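Local structure of MATE family efflux transporter (Vibrio cholerae, 6IDP) at residues Arg77-Gly80 against Tyr86-Gln89; Val94-Gly99 against Tyr219-Leu224. The protein probably exports drugs and other toxic compounds across the bacterial inner membrane in exchange for protons, as a MATE family multidrug efflux transporter. All coordinates share one frame; numbering follows the deposited sequence.

Interaction 1: residues Arg77-Gly80 against Tyr86-Gln89. With OLC ((2R)-2,3-dihydroxypropyl (9Z)-octadec-9-enoate), chain J.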
ATOM      1  N   ARG A  77      18.186   2.048  -9.403  1.00 23.63           N
ATOM      2  CA  ARG A  77      18.767   1.949 -10.737  1.00 25.41           C
ATOM      3  C   ARG A  77      20.066   2.748 -10.824  1.00 29.64           C
ATOM      4  O   ARG A  77      21.048   2.281 -11.400  1.00 30.32           O
ATOM      5  CB  ARG A  77      17.777   2.430 -11.800  1.00 25.52           C
ATOM      6  CG  ARG A  77      18.288   2.267 -13.218  1.00 26.54           C
ATOM      7  CD  ARG A  77      17.197   2.538 -14.231  1.00 34.49           C
ATOM      8  NE  ARG A  77      17.674   2.355 -15.596  1.00 44.11           N
ATOM      9  CZ  ARG A  77      16.883   2.306 -16.663  1.00 55.76           C
ATOM     10  NH1 ARG A  77      15.569   2.424 -16.524  1.00 58.25           N
ATOM     11  NH2 ARG A  77      17.404   2.134 -17.870  1.00 63.44           N
ATOM     12  N   ALA A  78      20.069   3.943 -10.241  1.00 26.31           N
ATOM     13  CA  ALA A  78      21.270   4.772 -10.210  1.00 27.52           C
ATOM     14  C   ALA A  78      22.407   4.053  -9.489  1.00 34.39           C
ATOM     15  O   ALA A  78      23.562   4.122  -9.909  1.00 34.97           O
ATOM     16  CB  ALA A  78      20.982   6.109  -9.547  1.00 24.94           C
ATOM     17  N   ILE A  79      22.076   3.361  -8.403  1.00 31.36           N
ATOM     18  CA  ILE A  79      23.073   2.596  -7.663  1.00 32.21           C
ATOM     19  C   ILE A  79      23.622   1.461  -8.522  1.00 29.60           C
ATOM     20  O   ILE A  79      24.833   1.250  -8.582  1.00 31.29           O
ATOM     21  CB  ILE A  79      22.495   2.016  -6.358  1.00 31.78           C
ATOM     22  CG1 ILE A  79      22.029   3.142  -5.434  1.00 29.43           C
ATOM     23  CG2 ILE A  79      23.535   1.153  -5.653  1.00 26.32           C
ATOM     24  CD1 ILE A  79      21.351   2.660  -4.174  1.00 37.71           C
ATOM     25  N   GLY A  80      22.728   0.743  -9.195  1.00 26.17           N
ATOM     26  CA  GLY A  80      23.129  -0.348 -10.066  1.00 30.28           C
ATOM     27  C   GLY A  80      24.089   0.095 -11.156  1.00 31.66           C
ATOM     28  O   GLY A  80      24.983  -0.657 -11.551  1.00 34.10           O
ATOM     29  N   TYR A  86      25.232  10.594  -7.312  1.00 28.28           N
ATOM     30  CA  TYR A  86      23.927  10.986  -7.820  1.00 34.18           C
ATOM     31  C   TYR A  86      22.791  10.320  -7.045  1.00 39.22           C
ATOM     32  O   TYR A  86      21.757  10.939  -6.795  1.00 35.56           O
ATOM     33  CB  TYR A  86      23.830  10.652  -9.311  1.00 35.00           C
ATOM     34  CG  TYR A  86      22.465  10.873  -9.919  1.00 35.96           C
ATOM     35  CD1 TYR A  86      21.896  12.138  -9.961  1.00 37.33           C
ATOM     36  CD2 TYR A  86      21.755   9.815 -10.472  1.00 35.10           C
ATOM     37  CE1 TYR A  86      20.649  12.340 -10.523  1.00 41.32           C
ATOM     38  CE2 TYR A  86      20.511  10.007 -11.040  1.00 39.23           C
ATOM     39  CZ  TYR A  86      19.961  11.270 -11.062  1.00 47.10           C
ATOM     40  OH  TYR A  86      18.720  11.461 -11.625  1.00 52.03           O
ATOM     41  N   ALA A  87      22.994   9.067  -6.653  1.00 35.14           N
ATOM     42  CA  ALA A  87      21.977   8.323  -5.922  1.00 31.74           C
ATOM     43  C   ALA A  87      21.695   8.928  -4.546  1.00 30.82           C
ATOM     44  O   ALA A  87      20.539   9.013  -4.129  1.00 25.30           O
ATOM     45  CB  ALA A  87      22.388   6.865  -5.781  1.00 30.38           C
ATOM     46  N   LYS A  88      22.740   9.351  -3.841  1.00 28.46           N
ATOM     47  CA  LYS A  88      22.542   9.904  -2.502  1.00 38.64           C
ATOM     48  C   LYS A  88      22.106  11.369  -2.552  1.00 36.40           C
ATOM     49  O   LYS A  88      21.509  11.870  -1.605  1.00 37.63           O
ATOM     50  CB  LYS A  88      23.806   9.745  -1.653  1.00 38.54           C
ATOM     51  CG  LYS A  88      24.977  10.604  -2.064  1.00 49.02           C
ATOM     52  CD  LYS A  88      26.102  10.450  -1.056  1.00 54.63           C
ATOM     53  CE  LYS A  88      27.280  11.338  -1.397  1.00 68.42           C
ATOM     54  NZ  LYS A  88      28.338  11.279  -0.347  1.00 79.23           N
ATOM     55  N   GLN A  89      22.403  12.048  -3.654  1.00 35.17           N
ATOM     56  CA  GLN A  89      21.853  13.380  -3.884  1.00 32.90           C
ATOM     57  C   GLN A  89      20.349  13.280  -4.104  1.00 34.91           C
ATOM     58  O   GLN A  89      19.583  14.116  -3.633  1.00 33.64           O
ATOM     59  CB  GLN A  89      22.516  14.056  -5.085  1.00 29.34           C
ATOM     60  CG  GLN A  89      23.946  14.506  -4.856  1.00 28.60           C
ATOM     61  CD  GLN A  89      24.605  14.984  -6.134  1.00 37.01           C
ATOM     62  OE1 GLN A  89      24.334  14.465  -7.215  1.00 44.40           O
ATOM     63  NE2 GLN A  89      25.468  15.984  -6.018  1.00 36.42           N
TER
HETATM   64  C18 OLC J 509      26.194  10.672 -13.279  1.00 53.58           C
HETATM   65  C17 OLC J 509      24.956  10.994 -14.089  1.00 57.22           C
HETATM   66  C16 OLC J 509      23.801  11.292 -13.156  1.00 56.46           C
HETATM   67  C15 OLC J 509      22.544  11.526 -13.965  1.00 59.20           C
HETATM   68  C13 OLC J 509      20.850  10.467 -15.420  1.00 60.79           C
HETATM   69  C14 OLC J 509      22.090  10.225 -14.587  1.00 58.13           C

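Interaction 2: residues Val94-Gly99 against Tyr219-Leu224. With OLC ((2R)-2,3-dihydroxypropyl (9Z)-octadec-9-enoate), chain C.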
ATOM      1  N   VAL A  94      14.557  13.756  -2.517  1.00 22.60           N
ATOM      2  CA  VAL A  94      13.274  13.132  -2.208  1.00 32.35           C
ATOM      3  C   VAL A  94      12.739  13.589  -0.849  1.00 32.44           C
ATOM      4  O   VAL A  94      11.559  13.911  -0.712  1.00 31.92           O
ATOM      5  CB  VAL A  94      13.386  11.596  -2.225  1.00 30.98           C
ATOM      6  CG1 VAL A  94      12.139  10.959  -1.630  1.00 35.64           C
ATOM      7  CG2 VAL A  94      13.612  11.104  -3.645  1.00 31.34           C
ATOM      8  N   ILE A  95      13.620  13.620   0.147  1.00 32.20           N
ATOM      9  CA  ILE A  95      13.265  14.080   1.485  1.00 33.24           C
ATOM     10  C   ILE A  95      12.750  15.520   1.448  1.00 32.24           C
ATOM     11  O   ILE A  95      11.759  15.854   2.102  1.00 33.01           O
ATOM     12  CB  ILE A  95      14.467  13.983   2.451  1.00 30.15           C
ATOM     13  CG1 ILE A  95      14.916  12.528   2.604  1.00 28.29           C
ATOM     14  CG2 ILE A  95      14.115  14.555   3.807  1.00 31.32           C
ATOM     15  CD1 ILE A  95      13.831  11.605   3.116  1.00 25.97           C
ATOM     16  N   VAL A  96      13.419  16.364   0.665  1.00 32.75           N
ATOM     17  CA  VAL A  96      13.037  17.766   0.537  1.00 32.08           C
ATOM     18  C   VAL A  96      11.710  17.922  -0.213  1.00 38.68           C
ATOM     19  O   VAL A  96      10.830  18.664   0.226  1.00 37.06           O
ATOM     20  CB  VAL A  96      14.143  18.574  -0.173  1.00 26.94           C
ATOM     21  CG1 VAL A  96      13.640  19.950  -0.577  1.00 27.28           C
ATOM     22  CG2 VAL A  96      15.365  18.692   0.728  1.00 25.44           C
ATOM     23  N   ILE A  97      11.571  17.213  -1.329  1.00 39.60           N
ATOM     24  CA  ILE A  97      10.338  17.216  -2.116  1.00 42.73           C
ATOM     25  C   ILE A  97       9.140  16.758  -1.290  1.00 36.55           C
ATOM     26  O   ILE A  97       8.090  17.401  -1.286  1.00 34.76           O
ATOM     27  CB  ILE A  97      10.457  16.304  -3.361  1.00 53.53           C
ATOM     28  CG1 ILE A  97      11.412  16.916  -4.384  1.00 58.25           C
ATOM     29  CG2 ILE A  97       9.089  16.062  -3.990  1.00 54.68           C
ATOM     30  CD1 ILE A  97      11.005  18.294  -4.849  1.00 61.86           C
ATOM     31  N   GLY A  98       9.302  15.638  -0.595  1.00 27.92           N
ATOM     32  CA  GLY A  98       8.241  15.098   0.229  1.00 30.58           C
ATOM     33  C   GLY A  98       7.903  16.013   1.389  1.00 31.59           C
ATOM     34  O   GLY A  98       6.732  16.216   1.705  1.00 30.75           O
ATOM     35  N   GLY A  99       8.932  16.570   2.019  1.00 32.55           N
ATOM     36  CA  GLY A  99       8.743  17.448   3.158  1.00 32.88           C
ATOM     37  C   GLY A  99       7.911  18.667   2.821  1.00 35.48           C
ATOM     38  O   GLY A  99       6.944  18.982   3.513  1.00 40.23           O
ATOM     39  N   TYR A 219      23.147  16.666   0.825  1.00 37.33           N
ATOM     40  CA  TYR A 219      22.579  17.975   0.540  1.00 36.24           C
ATOM     41  C   TYR A 219      23.608  18.877  -0.125  1.00 40.59           C
ATOM     42  O   TYR A 219      23.511  20.102  -0.078  1.00 46.40           O
ATOM     43  CB  TYR A 219      22.016  18.593   1.821  1.00 32.96           C
ATOM     44  CG  TYR A 219      20.828  17.802   2.316  1.00 30.99           C
ATOM     45  CD1 TYR A 219      19.576  17.973   1.743  1.00 30.75           C
ATOM     46  CD2 TYR A 219      20.968  16.851   3.317  1.00 30.15           C
ATOM     47  CE1 TYR A 219      18.487  17.238   2.170  1.00 29.94           C
ATOM     48  CE2 TYR A 219      19.884  16.110   3.754  1.00 28.68           C
ATOM     49  CZ  TYR A 219      18.646  16.308   3.176  1.00 35.71           C
ATOM     50  OH  TYR A 219      17.565  15.572   3.608  1.00 44.76           O
ATOM     51  N   GLN A 220      24.591  18.243  -0.756  1.00 45.00           N
ATOM     52  CA  GLN A 220      25.533  18.932  -1.627  1.00 47.52           C
ATOM     53  C   GLN A 220      25.086  18.744  -3.077  1.00 45.32           C
ATOM     54  O   GLN A 220      25.454  17.762  -3.722  1.00 41.78           O
ATOM     55  CB  GLN A 220      26.957  18.400  -1.428  1.00 55.07           C
ATOM     56  CG  GLN A 220      27.425  18.347   0.024  1.00 56.66           C
ATOM     57  CD  GLN A 220      27.673  19.720   0.617  1.00 66.01           C
ATOM     58  OE1 GLN A 220      28.732  20.315   0.412  1.00 74.57           O
ATOM     59  NE2 GLN A 220      26.700  20.228   1.361  1.00 64.89           N
ATOM     60  N   TRP A 221      24.287  19.685  -3.578  1.00 47.51           N
ATOM     61  CA  TRP A 221      23.677  19.567  -4.904  1.00 45.16           C
ATOM     62  C   TRP A 221      24.319  20.484  -5.944  1.00 57.16           C
ATOM     63  O   TRP A 221      23.660  20.896  -6.900  1.00 55.01           O
ATOM     64  CB  TRP A 221      22.178  19.880  -4.832  1.00 44.10           C
ATOM     65  CG  TRP A 221      21.397  18.995  -3.911  1.00 41.94           C
ATOM     66  CD1 TRP A 221      21.827  17.848  -3.313  1.00 31.93           C
ATOM     67  CD2 TRP A 221      20.045  19.191  -3.479  1.00 42.16           C
ATOM     68  NE1 TRP A 221      20.828  17.317  -2.538  1.00 29.39           N
ATOM     69  CE2 TRP A 221      19.724  18.122  -2.620  1.00 33.43           C
ATOM     70  CE3 TRP A 221      19.076  20.168  -3.735  1.00 37.59           C
ATOM     71  CZ2 TRP A 221      18.474  18.000  -2.015  1.00 30.21           C
ATOM     72  CZ3 TRP A 221      17.834  20.044  -3.133  1.00 35.08           C
ATOM     73  CH2 TRP A 221      17.545  18.968  -2.285  1.00 32.04           C
ATOM     74  N   GLN A 222      25.597  20.802  -5.756  1.00 59.68           N
ATOM     75  CA  GLN A 222      26.300  21.720  -6.649  1.00 63.18           C
ATOM     76  C   GLN A 222      26.318  21.230  -8.100  1.00 58.23           C
ATOM     77  O   GLN A 222      26.201  22.028  -9.031  1.00 56.49           O
ATOM     78  CB  GLN A 222      27.735  21.951  -6.162  1.00 65.72           C
ATOM     79  CG  GLN A 222      27.849  22.726  -4.853  1.00 69.24           C
ATOM     80  CD  GLN A 222      27.612  21.862  -3.626  1.00 71.19           C
ATOM     81  OE1 GLN A 222      27.389  20.655  -3.735  1.00 64.67           O
ATOM     82  NE2 GLN A 222      27.665  22.476  -2.450  1.00 73.86           N
ATOM     83  N   ASP A 223      26.452  19.920  -8.289  1.00 46.68           N
ATOM     84  CA  ASP A 223      26.537  19.357  -9.633  1.00 51.44           C
ATOM     85  C   ASP A 223      25.283  18.582 -10.025  1.00 54.04           C
ATOM     86  O   ASP A 223      25.299  17.820 -10.992  1.00 56.47           O
ATOM     87  CB  ASP A 223      27.761  18.445  -9.748  1.00 57.47           C
ATOM     88  N   LEU A 224      24.200  18.775  -9.279  1.00 51.46           N
ATOM     89  CA  LEU A 224      22.957  18.054  -9.543  1.00 46.74           C
ATOM     90  C   LEU A 224      22.026  18.837 -10.461  1.00 47.69           C
ATOM     91  O   LEU A 224      21.697  19.992 -10.186  1.00 51.24           O
ATOM     92  CB  LEU A 224      22.232  17.735  -8.232  1.00 43.74           C
ATOM     93  CG  LEU A 224      20.890  17.007  -8.357  1.00 45.19           C
ATOM     94  CD1 LEU A 224      21.090  15.584  -8.856  1.00 40.67           C
ATOM     95  CD2 LEU A 224      20.140  17.014  -7.034  1.00 37.81           C
TER
HETATM   96  C10 OLC C 502      12.251  22.055   4.113  1.00 72.11           C
HETATM   97  C9  OLC C 502      13.544  22.154   3.744  1.00 74.56           C
HETATM   98  C11 OLC C 502      11.551  23.211   4.791  1.00 69.56           C
HETATM   99  C8  OLC C 502      14.324  23.425   4.000  1.00 73.16           C
HETATM  100  C24 OLC C 502      24.407  23.208  -0.614  1.00 77.47           C
HETATM  101  C12 OLC C 502      10.369  22.683   5.573  1.00 67.86           C
HETATM  102  C7  OLC C 502      15.803  23.115   3.950  1.00 68.81           C
HETATM  103  C13 OLC C 502       9.458  21.902   4.649  1.00 60.60           C
HETATM  104  C6  OLC C 502      16.472  24.018   2.937  1.00 72.72           C
HETATM  105  C14 OLC C 502       8.366  21.243   5.463  1.00 53.23           C
HETATM  106  C5  OLC C 502      16.147  23.553   1.533  1.00 74.92           C
HETATM  107  C4  OLC C 502      17.001  22.354   1.181  1.00 74.99           C
HETATM  108  C3  OLC C 502      17.836  22.650  -0.047  1.00 74.94           C
HETATM  109  C2  OLC C 502      19.195  23.177   0.366  1.00 80.05           C
HETATM  110  C21 OLC C 502      22.274  22.661  -1.743  1.00 79.12           C
HETATM  111  C1  OLC C 502      20.272  22.554  -0.498  1.00 84.28           C
HETATM  112  C22 OLC C 502      23.581  23.413  -1.866  1.00 77.26           C
HETATM  113  O19 OLC C 502      20.100  21.456  -0.988  1.00 87.42           O
HETATM  114  O25 OLC C 502      25.422  24.183  -0.539  1.00 75.29           O
HETATM  115  O23 OLC C 502      24.289  22.930  -2.983  1.00 70.48           O
HETATM  116  O20 OLC C 502      21.476  23.241  -0.737  1.00 84.51           O

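Interaction 1: residues Arg77-Gly80 against Tyr86-Gln89
Ala78 and Ala87 face each other across the gap between two consecutive helices, their methyl groups 4.1 Å apart from CB to CB. Ala78 CA and Ala87 CA are 5.6 Å apart, an approach that side chains no larger than a methyl allow. The rest of the protein-protein contact is also apolar. Ile79 lays CG1 against Ala87 CB at 3.8 Å, so the Ala87 methyl meets both Ala78 and Ile79. Ala78 CB also approaches Tyr86 CD2 obliquely, at 3.9 Å. Tyr86 has CG anti to the backbone N (chi1 174°), which swings the ring back past Ala78.

The remaining contact is with lipid. The monoolein of chain J runs its acyl tail over one face of the Tyr86 ring, C16 lying 3.5 Å from Tyr86 CG and C15 and C14 following toward the outer half of the ring. Beyond the two segments, Tyr86 also touches Leu224, and Ile79 packs on Asn157.

Small residues meeting where helix 54-80 ends and helix 84-111 begins make this a close-packed helical hairpin of two consecutive transmembrane helices, within the first MatE family region of the MATE fold.

Interaction 2: residues Val94-Gly99 against Tyr219-Leu224
Tyr219 (chi1 -67°) and Trp221 (chi1 -59°) both hold CG anti to the carbonyl carbon and beside the backbone N, and their two aromatic systems extend from the loop to helix 84-111 at Val96. Val96 turns CG1 anti to its own N, which leaves CG2 to do the touching. That one methyl meets both rings: it sits at the edge of Tyr219, in the ring plane, with CG2 to CE1 3.7 Å, and it reaches Trp221 CH2 obliquely, also at 3.7 Å. Next to it, Ile95 lies roughly at right angles to Tyr219 and places CG2 3.6 Å from the phenolic OH.

The indole is layered between unlike partners. Over one face lies the ester carbonyl oxygen O19 of the monoolein of chain C, 3.2 Å from Trp221 CE3; Leu224 CD2 covers the opposite face, off toward the rim. The glycerol end of the lipid accepts a bent hydrogen bond from the backbone, Trp221 N to O23 at 3.3 Å with an angle of 144° at the hydrogen. Trp221 NE1 donates to Ser218 O, which should help fix the indole's rotation, and the Trp221-Leu224 type I turn carries Leu224 back beneath it.

Apolar contacts join loop to helix, while polar atoms of the loop meet the lipid headgroup. The acyl chain continues alongside the helix as far as Gly99. This division is consistent with an aromatic belt at the membrane interface, where tyrosine and tryptophan lie between hydrocarbon and headgroups.

From the N terminus, helix 54-80 ends in interaction 1, which closes the tight turn into helix 84-111. The same helix then runs on to Val94-Gly99, where interaction 2 opens. That contact closes a far longer, mostly helical loop, returning through the helices from 113-119 to 189-213 to the connection before helix 226-259. The two closures follow in series, neither nested nor crossed; their centres are about 13 Å apart, and both use helix 84-111. They also meet directly: Gln89 NE2 probably donates to Gln220 O at 2.9 Å. Helix 84-111 thus ties the 81-83 turn to the connection between helices 189-213 and 226-259.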